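Local structure of Myo-inositol-1-phosphate synthase-related protein (Thermotoga maritima MSB8, 3CIN) at residues D135-F148 with R186-F198. The protein belongs to the myo-inositol-1-phosphate synthase family and binds nicotinamide-adenine-dinucleotide on a Rossmann-type domain. Sequence-based numbering, arbitrary orientation.
Sequences DPDVIVNTCTTEAF and RGGAAFVNVIPTF. With NAD (nicotinamide-adenine-dinucleotide), chain F.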
ATOM      1  N   ASP A 135      -6.824  48.325   0.405  1.00 30.58           N
ATOM      2  CA  ASP A 135      -5.628  48.481  -0.420  1.00 29.06           C
ATOM      3  C   ASP A 135      -4.751  47.246  -0.624  1.00 28.06           C
ATOM      4  O   ASP A 135      -3.510  47.340  -0.606  1.00 31.44           O
ATOM      5  CB  ASP A 135      -4.764  49.597   0.135  1.00 29.85           C
ATOM      6  CG  ASP A 135      -3.700  50.011  -0.824  1.00 35.37           C
ATOM      7  OD1 ASP A 135      -4.020  50.064  -2.026  1.00 33.48           O
ATOM      8  OD2 ASP A 135      -2.536  50.270  -0.403  1.00 38.30           O
ATOM      9  N   PRO A 136      -5.365  46.066  -0.884  1.00 27.61           N
ATOM     10  CA  PRO A 136      -4.491  44.911  -1.100  1.00 29.06           C
ATOM     11  C   PRO A 136      -3.679  44.973  -2.367  1.00 27.48           C
ATOM     12  O   PRO A 136      -4.148  45.510  -3.378  1.00 28.55           O
ATOM     13  CB  PRO A 136      -5.477  43.746  -1.247  1.00 28.73           C
ATOM     14  CG  PRO A 136      -6.736  44.403  -1.787  1.00 29.21           C
ATOM     15  CD  PRO A 136      -6.779  45.707  -1.016  1.00 29.06           C
ATOM     16  N   ASP A 137      -2.486  44.376  -2.316  1.00 28.32           N
ATOM     17  CA  ASP A 137      -1.690  44.081  -3.524  1.00 28.84           C
ATOM     18  C   ASP A 137      -2.197  42.779  -4.161  1.00 27.76           C
ATOM     19  O   ASP A 137      -2.176  42.648  -5.403  1.00 28.72           O
ATOM     20  CB  ASP A 137      -0.212  43.875  -3.129  1.00 28.67           C
ATOM     21  CG  ASP A 137       0.426  45.122  -2.578  1.00 31.84           C
ATOM     22  OD1 ASP A 137       0.548  46.054  -3.370  1.00 33.55           O
ATOM     23  OD2 ASP A 137       0.840  45.179  -1.392  1.00 30.86           O
ATOM     24  N   VAL A 138      -2.560  41.816  -3.310  1.00 28.94           N
ATOM     25  CA  VAL A 138      -2.871  40.460  -3.759  1.00 27.65           C
ATOM     26  C   VAL A 138      -4.192  40.007  -3.179  1.00 27.98           C
ATOM     27  O   VAL A 138      -4.415  40.101  -1.951  1.00 28.44           O
ATOM     28  CB  VAL A 138      -1.756  39.453  -3.439  1.00 30.48           C
ATOM     29  CG1 VAL A 138      -2.116  38.053  -3.984  1.00 30.67           C
ATOM     30  CG2 VAL A 138      -0.404  39.944  -3.995  1.00 25.80           C
ATOM     31  N   ILE A 139      -5.084  39.517  -4.030  1.00 28.56           N
ATOM     32  CA  ILE A 139      -6.370  38.962  -3.608  1.00 27.31           C
ATOM     33  C   ILE A 139      -6.290  37.465  -3.802  1.00 30.14           C
ATOM     34  O   ILE A 139      -5.976  37.032  -4.911  1.00 30.09           O
ATOM     35  CB  ILE A 139      -7.543  39.568  -4.425  1.00 27.64           C
ATOM     36  CG1 ILE A 139      -7.653  41.063  -4.155  1.00 30.35           C
ATOM     37  CG2 ILE A 139      -8.926  38.881  -4.082  1.00 28.53           C
ATOM     38  CD1 ILE A 139      -8.499  41.760  -5.173  1.00 34.27           C
ATOM     39  N   VAL A 140      -6.568  36.708  -2.739  1.00 27.28           N
ATOM     40  CA  VAL A 140      -6.483  35.240  -2.750  1.00 28.03           C
ATOM     41  C   VAL A 140      -7.868  34.621  -2.692  1.00 28.60           C
ATOM     42  O   VAL A 140      -8.636  34.929  -1.774  1.00 31.21           O
ATOM     43  CB  VAL A 140      -5.609  34.724  -1.569  1.00 31.53           C
ATOM     44  CG1 VAL A 140      -5.645  33.197  -1.449  1.00 31.46           C
ATOM     45  CG2 VAL A 140      -4.116  35.171  -1.750  1.00 32.41           C
ATOM     46  N   ASN A 141      -8.167  33.712  -3.624  1.00 28.72           N
ATOM     47  CA  ASN A 141      -9.449  33.107  -3.721  1.00 29.56           C
ATOM     48  C   ASN A 141      -9.360  31.696  -3.150  1.00 32.54           C
ATOM     49  O   ASN A 141      -8.761  30.793  -3.773  1.00 33.83           O
ATOM     50  CB  ASN A 141      -9.959  33.057  -5.156  1.00 31.59           C
ATOM     51  CG  ASN A 141     -11.238  32.320  -5.252  1.00 35.84           C
ATOM     52  OD1 ASN A 141     -11.998  32.308  -4.265  1.00 34.50           O
ATOM     53  ND2 ASN A 141     -11.501  31.671  -6.400  1.00 31.47           N
ATOM     54  N   THR A 142      -9.933  31.517  -1.951  1.00 31.11           N
ATOM     55  CA  THR A 142     -10.072  30.206  -1.296  1.00 31.54           C
ATOM     56  C   THR A 142     -11.568  29.827  -0.994  1.00 32.70           C
ATOM     57  O   THR A 142     -11.877  29.195   0.068  1.00 31.00           O
ATOM     58  CB  THR A 142      -9.174  30.113  -0.024  1.00 39.51           C
ATOM     59  OG1 THR A 142      -9.386  31.268   0.789  1.00 37.34           O
ATOM     60  CG2 THR A 142      -7.655  30.091  -0.393  1.00 34.71           C
ATOM     61  N   CYS A 143     -12.479  30.258  -1.886  1.00 30.98           N
ATOM     62  CA  CYS A 143     -13.909  29.996  -1.768  1.00 29.59           C
ATOM     63  C   CYS A 143     -14.262  28.534  -2.092  1.00 30.82           C
ATOM     64  O   CYS A 143     -13.499  27.850  -2.741  1.00 31.14           O
ATOM     65  CB  CYS A 143     -14.741  30.908  -2.687  1.00 33.20           C
ATOM     66  SG  CYS A 143     -14.672  32.621  -2.181  1.00 33.80           S
ATOM     67  N   THR A 144     -15.434  28.095  -1.620  1.00 28.30           N
ATOM     68  CA  THR A 144     -16.032  26.794  -1.875  1.00 29.65           C
ATOM     69  C   THR A 144     -15.992  26.460  -3.366  1.00 29.66           C
ATOM     70  O   THR A 144     -16.218  27.297  -4.216  1.00 31.07           O
ATOM     71  CB  THR A 144     -17.501  26.801  -1.385  1.00 30.84           C
ATOM     72  OG1 THR A 144     -17.536  27.009   0.043  1.00 30.49           O
ATOM     73  CG2 THR A 144     -18.278  25.528  -1.734  1.00 27.76           C
ATOM     74  N   THR A 145     -15.647  25.213  -3.680  1.00 29.62           N
ATOM     75  CA  THR A 145     -15.694  24.727  -5.067  1.00 29.84           C
ATOM     76  C   THR A 145     -17.054  24.951  -5.733  1.00 30.67           C
ATOM     77  O   THR A 145     -18.092  24.778  -5.110  1.00 29.23           O
ATOM     78  CB  THR A 145     -15.372  23.193  -5.075  1.00 33.89           C
ATOM     79  OG1 THR A 145     -14.184  22.921  -4.322  1.00 38.25           O
ATOM     80  CG2 THR A 145     -15.180  22.665  -6.444  1.00 32.73           C
ATOM     81  N   GLU A 146     -17.035  25.257  -7.053  1.00 31.56           N
ATOM     82  CA  GLU A 146     -18.160  25.809  -7.814  1.00 29.73           C
ATOM     83  C   GLU A 146     -18.449  25.018  -9.068  1.00 30.99           C
ATOM     84  O   GLU A 146     -17.525  24.493  -9.699  1.00 30.53           O
ATOM     85  CB  GLU A 146     -17.895  27.222  -8.313  1.00 33.53           C
ATOM     86  CG  GLU A 146     -17.492  28.192  -7.223  1.00 30.87           C
ATOM     87  CD  GLU A 146     -16.888  29.462  -7.739  1.00 32.67           C
ATOM     88  OE1 GLU A 146     -16.434  29.498  -8.896  1.00 34.98           O
ATOM     89  OE2 GLU A 146     -16.833  30.414  -6.947  1.00 31.63           O
ATOM     90  N   ALA A 147     -19.737  24.869  -9.372  1.00 30.30           N
ATOM     91  CA  ALA A 147     -20.150  24.317 -10.677  1.00 31.03           C
ATOM     92  C   ALA A 147     -20.098  25.493 -11.680  1.00 33.22           C
ATOM     93  O   ALA A 147     -21.037  26.273 -11.763  1.00 37.28           O
ATOM     94  CB  ALA A 147     -21.548  23.761 -10.590  1.00 31.99           C
ATOM     95  N   PHE A 148     -19.002  25.626 -12.425  1.00 31.84           N
ATOM     96  CA  PHE A 148     -18.763  26.798 -13.283  1.00 29.53           C
ATOM     97  C   PHE A 148     -18.803  26.359 -14.732  1.00 28.94           C
ATOM     98  O   PHE A 148     -18.651  25.155 -15.047  1.00 28.86           O
ATOM     99  CB  PHE A 148     -17.413  27.434 -12.986  1.00 27.89           C
ATOM    100  CG  PHE A 148     -16.234  26.575 -13.391  1.00 29.52           C
ATOM    101  CD1 PHE A 148     -15.825  25.535 -12.602  1.00 30.62           C
ATOM    102  CD2 PHE A 148     -15.583  26.768 -14.615  1.00 32.29           C
ATOM    103  CE1 PHE A 148     -14.799  24.691 -13.005  1.00 31.80           C
ATOM    104  CE2 PHE A 148     -14.559  25.941 -15.004  1.00 30.98           C
ATOM    105  CZ  PHE A 148     -14.158  24.930 -14.220  1.00 31.50           C
ATOM    106  N   ARG A 186      -6.731  51.049  -8.909  1.00 35.14           N
ATOM    107  CA  ARG A 186      -5.586  51.100  -7.985  1.00 35.93           C
ATOM    108  C   ARG A 186      -4.246  51.292  -8.669  1.00 36.55           C
ATOM    109  O   ARG A 186      -3.283  51.709  -8.015  1.00 39.66           O
ATOM    110  CB  ARG A 186      -5.529  49.800  -7.192  1.00 37.55           C
ATOM    111  CG  ARG A 186      -4.533  49.856  -6.059  1.00 41.38           C
ATOM    112  CD  ARG A 186      -4.059  48.529  -5.681  1.00 36.99           C
ATOM    113  NE  ARG A 186      -3.320  48.590  -4.419  1.00 33.82           N
ATOM    114  CZ  ARG A 186      -2.137  48.013  -4.229  1.00 34.04           C
ATOM    115  NH1 ARG A 186      -1.549  47.337  -5.206  1.00 30.95           N
ATOM    116  NH2 ARG A 186      -1.557  48.088  -3.054  1.00 35.96           N
ATOM    117  N   GLY A 187      -4.158  50.988  -9.957  1.00 34.58           N
ATOM    118  CA  GLY A 187      -2.899  51.000 -10.666  1.00 35.97           C
ATOM    119  C   GLY A 187      -2.149  49.672 -10.657  1.00 39.11           C
ATOM    120  O   GLY A 187      -0.961  49.617 -10.974  1.00 45.15           O
ATOM    121  N   GLY A 188      -2.837  48.607 -10.281  1.00 32.15           N
ATOM    122  CA  GLY A 188      -2.296  47.258 -10.386  1.00 31.01           C
ATOM    123  C   GLY A 188      -2.531  46.410  -9.165  1.00 30.03           C
ATOM    124  O   GLY A 188      -2.370  46.861  -8.015  1.00 31.88           O
ATOM    125  N   ALA A 189      -2.833  45.134  -9.402  1.00 27.27           N
ATOM    126  CA  ALA A 189      -3.013  44.189  -8.316  1.00 28.89           C
ATOM    127  C   ALA A 189      -2.889  42.791  -8.882  1.00 27.73           C
ATOM    128  O   ALA A 189      -2.685  42.626 -10.094  1.00 26.55           O
ATOM    129  CB  ALA A 189      -4.367  44.408  -7.649  1.00 32.69           C
ATOM    130  N   ALA A 190      -2.993  41.786  -8.013  1.00 30.35           N
ATOM    131  CA  ALA A 190      -2.864  40.397  -8.418  1.00 30.05           C
ATOM    132  C   ALA A 190      -3.994  39.607  -7.809  1.00 27.18           C
ATOM    133  O   ALA A 190      -4.505  39.930  -6.692  1.00 28.39           O
ATOM    134  CB  ALA A 190      -1.479  39.823  -8.003  1.00 28.96           C
ATOM    135  N   PHE A 191      -4.405  38.572  -8.542  1.00 27.96           N
ATOM    136  CA  PHE A 191      -5.490  37.701  -8.123  1.00 28.27           C
ATOM    137  C   PHE A 191      -4.946  36.267  -8.194  1.00 29.05           C
ATOM    138  O   PHE A 191      -4.486  35.835  -9.256  1.00 29.61           O
ATOM    139  CB  PHE A 191      -6.667  37.859  -9.062  1.00 29.88           C
ATOM    140  CG  PHE A 191      -7.906  37.085  -8.666  1.00 27.95           C
ATOM    141  CD1 PHE A 191      -8.801  37.611  -7.730  1.00 32.92           C
ATOM    142  CD2 PHE A 191      -8.188  35.846  -9.214  1.00 33.61           C
ATOM    143  CE1 PHE A 191      -9.934  36.893  -7.328  1.00 33.14           C
ATOM    144  CE2 PHE A 191      -9.368  35.131  -8.867  1.00 30.57           C
ATOM    145  CZ  PHE A 191     -10.248  35.670  -7.920  1.00 30.07           C
ATOM    146  N   VAL A 192      -4.985  35.568  -7.064  1.00 27.10           N
ATOM    147  CA  VAL A 192      -4.484  34.166  -6.965  1.00 26.83           C
ATOM    148  C   VAL A 192      -5.642  33.216  -6.815  1.00 29.04           C
ATOM    149  O   VAL A 192      -6.314  33.195  -5.828  1.00 29.58           O
ATOM    150  CB  VAL A 192      -3.487  34.038  -5.771  1.00 30.84           C
ATOM    151  CG1 VAL A 192      -2.981  32.618  -5.616  1.00 30.37           C
ATOM    152  CG2 VAL A 192      -2.324  34.994  -5.945  1.00 29.67           C
ATOM    153  N   ASN A 193      -5.869  32.381  -7.821  1.00 28.03           N
ATOM    154  CA  ASN A 193      -6.990  31.483  -7.821  1.00 26.04           C
ATOM    155  C   ASN A 193      -6.546  30.071  -7.594  1.00 27.62           C
ATOM    156  O   ASN A 193      -6.037  29.445  -8.491  1.00 31.94           O
ATOM    157  CB  ASN A 193      -7.708  31.524  -9.181  1.00 30.15           C
ATOM    158  CG  ASN A 193      -8.922  30.639  -9.196  1.00 32.87           C
ATOM    159  OD1 ASN A 193      -9.560  30.504  -8.178  1.00 34.45           O
ATOM    160  ND2 ASN A 193      -9.172  29.964 -10.296  1.00 28.13           N
ATOM    161  N   VAL A 194      -6.738  29.605  -6.384  1.00 30.61           N
ATOM    162  CA  VAL A 194      -6.317  28.248  -6.058  1.00 30.32           C
ATOM    163  C   VAL A 194      -7.439  27.239  -6.084  1.00 33.64           C
ATOM    164  O   VAL A 194      -7.209  26.121  -5.674  1.00 35.30           O
ATOM    165  CB  VAL A 194      -5.476  28.175  -4.759  1.00 33.01           C
ATOM    166  CG1 VAL A 194      -4.095  28.826  -5.026  1.00 31.10           C
ATOM    167  CG2 VAL A 194      -6.192  28.792  -3.595  1.00 35.02           C
ATOM    168  N   ILE A 195      -8.613  27.600  -6.604  1.00 31.71           N
ATOM    169  CA  ILE A 195      -9.740  26.664  -6.785  1.00 30.53           C
ATOM    170  C   ILE A 195      -9.907  26.303  -8.272  1.00 32.07           C
ATOM    171  O   ILE A 195      -9.216  26.879  -9.124  1.00 31.13           O
ATOM    172  CB  ILE A 195     -11.046  27.188  -6.077  1.00 30.30           C
ATOM    173  CG1 ILE A 195     -11.857  28.123  -6.977  1.00 31.63           C
ATOM    174  CG2 ILE A 195     -10.694  27.882  -4.754  1.00 33.10           C
ATOM    175  CD1 ILE A 195     -13.328  28.346  -6.491  1.00 34.77           C
ATOM    176  N   PRO A 196     -10.721  25.262  -8.568  1.00 32.07           N
ATOM    177  CA  PRO A 196     -10.799  24.746  -9.932  1.00 32.48           C
ATOM    178  C   PRO A 196     -11.348  25.660 -11.008  1.00 32.66           C
ATOM    179  O   PRO A 196     -11.017  25.510 -12.185  1.00 30.48           O
ATOM    180  CB  PRO A 196     -11.610  23.451  -9.788  1.00 32.94           C
ATOM    181  CG  PRO A 196     -11.527  23.066  -8.382  1.00 36.31           C
ATOM    182  CD  PRO A 196     -11.419  24.374  -7.622  1.00 31.71           C
ATOM    183  N   THR A 197     -12.202  26.602 -10.630  1.00 31.15           N
ATOM    184  CA  THR A 197     -12.874  27.441 -11.599  1.00 30.28           C
ATOM    185  C   THR A 197     -11.883  28.110 -12.508  1.00 31.27           C
ATOM    186  O   THR A 197     -10.877  28.667 -12.063  1.00 32.33           O
ATOM    187  CB  THR A 197     -13.676  28.528 -10.864  1.00 29.92           C
ATOM    188  OG1 THR A 197     -14.687  27.890 -10.066  1.00 31.63           O
ATOM    189  CG2 THR A 197     -14.261  29.583 -11.838  1.00 29.79           C
ATOM    190  N   PHE A 198     -12.117  28.014 -13.814  1.00 28.95           N
ATOM    191  CA  PHE A 198     -11.212  28.631 -14.772  1.00 27.55           C
ATOM    192  C   PHE A 198     -11.208  30.175 -14.647  1.00 31.65           C
ATOM    193  O   PHE A 198     -12.241  30.842 -14.789  1.00 31.71           O
ATOM    194  CB  PHE A 198     -11.613  28.330 -16.209  1.00 27.46           C
ATOM    195  CG  PHE A 198     -11.336  26.922 -16.685  1.00 28.53           C
ATOM    196  CD1 PHE A 198     -10.973  25.878 -15.862  1.00 29.69           C
ATOM    197  CD2 PHE A 198     -11.479  26.653 -18.042  1.00 30.92           C
ATOM    198  CE1 PHE A 198     -10.751  24.626 -16.401  1.00 28.56           C
ATOM    199  CE2 PHE A 198     -11.274  25.421 -18.537  1.00 30.39           C
ATOM    200  CZ  PHE A 198     -10.921  24.422 -17.739  1.00 28.52           C
TER
HETATM  201  PA  NAD F 400     -13.731  25.375   3.178  1.00 30.21           P
HETATM  202  O1A NAD F 400     -13.168  25.000   4.523  1.00 30.14           O
HETATM  203  O2A NAD F 400     -15.165  24.963   3.039  1.00 32.40           O
HETATM  204  O5B NAD F 400     -13.682  26.942   3.123  1.00 29.79           O
HETATM  205  C5B NAD F 400     -14.376  27.657   2.103  1.00 33.91           C
HETATM  206  C4B NAD F 400     -14.790  28.993   2.695  1.00 31.32           C
HETATM  207  O4B NAD F 400     -15.275  29.825   1.654  1.00 31.01           O
HETATM  208  C3B NAD F 400     -15.888  28.917   3.749  1.00 31.00           C
HETATM  209  O3B NAD F 400     -15.593  29.748   4.860  1.00 28.33           O
HETATM  210  C2B NAD F 400     -17.121  29.430   3.016  1.00 33.16           C
HETATM  211  O2B NAD F 400     -18.118  29.882   3.893  1.00 29.18           O
HETATM  212  C1B NAD F 400     -16.488  30.469   2.117  1.00 30.92           C
HETATM  213  N9A NAD F 400     -17.273  30.844   0.938  1.00 26.88           N
HETATM  214  C8A NAD F 400     -18.004  29.953   0.159  1.00 28.52           C
HETATM  215  N7A NAD F 400     -18.471  30.669  -0.921  1.00 29.18           N
HETATM  216  C5A NAD F 400     -18.045  31.967  -0.784  1.00 28.23           C
HETATM  217  C6A NAD F 400     -18.300  33.126  -1.523  1.00 30.78           C
HETATM  218  N6A NAD F 400     -19.026  33.119  -2.685  1.00 31.10           N
HETATM  219  N1A NAD F 400     -17.666  34.284  -1.117  1.00 26.93           N
HETATM  220  C2A NAD F 400     -16.883  34.294   0.023  1.00 28.62           C
HETATM  221  N3A NAD F 400     -16.689  33.178   0.809  1.00 26.17           N
HETATM  222  C4A NAD F 400     -17.283  32.044   0.385  1.00 26.24           C
HETATM  223  O3  NAD F 400     -12.843  24.798   2.013  1.00 28.15           O
HETATM  224  PN  NAD F 400     -11.268  24.702   2.009  1.00 29.79           P
HETATM  225  O1N NAD F 400     -10.895  23.294   2.333  1.00 31.96           O
HETATM  226  O2N NAD F 400     -10.665  25.878   2.701  1.00 29.80           O
HETATM  227  O5D NAD F 400     -10.969  24.834   0.450  1.00 31.31           O
HETATM  228  C5D NAD F 400     -11.076  26.085  -0.189  1.00 32.51           C
HETATM  229  C4D NAD F 400     -11.000  25.942  -1.705  1.00 31.50           C
HETATM  230  O4D NAD F 400      -9.704  25.533  -2.046  1.00 31.31           O
HETATM  231  C3D NAD F 400     -11.972  24.955  -2.332  1.00 30.99           C
HETATM  232  O3D NAD F 400     -12.436  25.466  -3.608  1.00 34.51           O
HETATM  233  C2D NAD F 400     -11.066  23.765  -2.604  1.00 33.56           C
HETATM  234  O2D NAD F 400     -11.524  22.983  -3.711  1.00 38.87           O
HETATM  235  C1D NAD F 400      -9.788  24.484  -2.975  1.00 33.24           C
HETATM  236  N1N NAD F 400      -8.604  23.635  -2.863  1.00 36.64           N
HETATM  237  C2N NAD F 400      -8.279  23.099  -1.683  1.00 35.64           C
HETATM  238  C3N NAD F 400      -7.092  22.320  -1.677  1.00 42.39           C
HETATM  239  C7N NAD F 400      -6.562  21.930  -0.373  1.00 41.61           C
HETATM  240  O7N NAD F 400      -7.329  22.259   0.709  1.00 48.49           O
HETATM  241  N7N NAD F 400      -5.383  21.295  -0.289  1.00 57.75           N
HETATM  242  C4N NAD F 400      -6.332  22.107  -2.811  1.00 43.86           C
HETATM  243  C5N NAD F 400      -6.703  22.659  -4.003  1.00 51.05           C
HETATM  244  C6N NAD F 400      -7.858  23.453  -3.998  1.00 38.95           C
HETATM  245  O   HOH W   1     -14.493  25.503  -8.607  1.00 25.52           O
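V138-N141 and A190-N193 run as neighbouring parallel strands, their short axes inclined by 15°. Backbone hydrogen bonds alternate along them: A190 N to D137 O, I139 N to A190 O, V192 N to I139 O and N141 N to V192 O. On one face V138 CG1 meets V192 CG2 at 3.6 Å; on the other, I139 CG2 meets F191 CD1 and CE1, each at 3.9 Å. Strand 14-19 flanks 138-141 on its other side.

Charge pairing closes the strands' N-terminal end. The extended R186 chain brings NE to D135 OD1 (2.9 Å, N-H...O 164°), while NH2 and NH1 both reach D137 OD1, from one face of that carboxylate. NH1 also donates to G188 O, and P136 O sits over the guanidinium centre, so in-plane and facial contacts together fix the group's rotation.

Amide and hydroxyl bonds join the segments at the C-terminal end, beside apolar packing of F148. With CG anti to the backbone N in both, N141 and N193 lie side by side, amide planes 8° apart, and N141 ND2 donates to N193 OD1 at 2.9 Å. N141 OD1 accepts from C143 N, an Asx turn. T197 OG1 gives its proton to E146 OE1 (2.6 Å), and one water joins T197 OG1 to E146 N. T197 CA stands over the F148 ring, 3.6 Å from its centroid, a CH-pi contact.

NAD O3D donates to C143 O (2.8 Å) and O2D to T145 OG1 (2.7 Å), which also pairs with D256. Thus a salt-bridge network holds the strands' start, backbone bonds and apolar side chains their middle, and amide, hydroxyl and aromatic contacts the part from N141 and N193 onward, where the Asx turn probably helps shape the loop receiving the nicotinamide-side ribose of NAD.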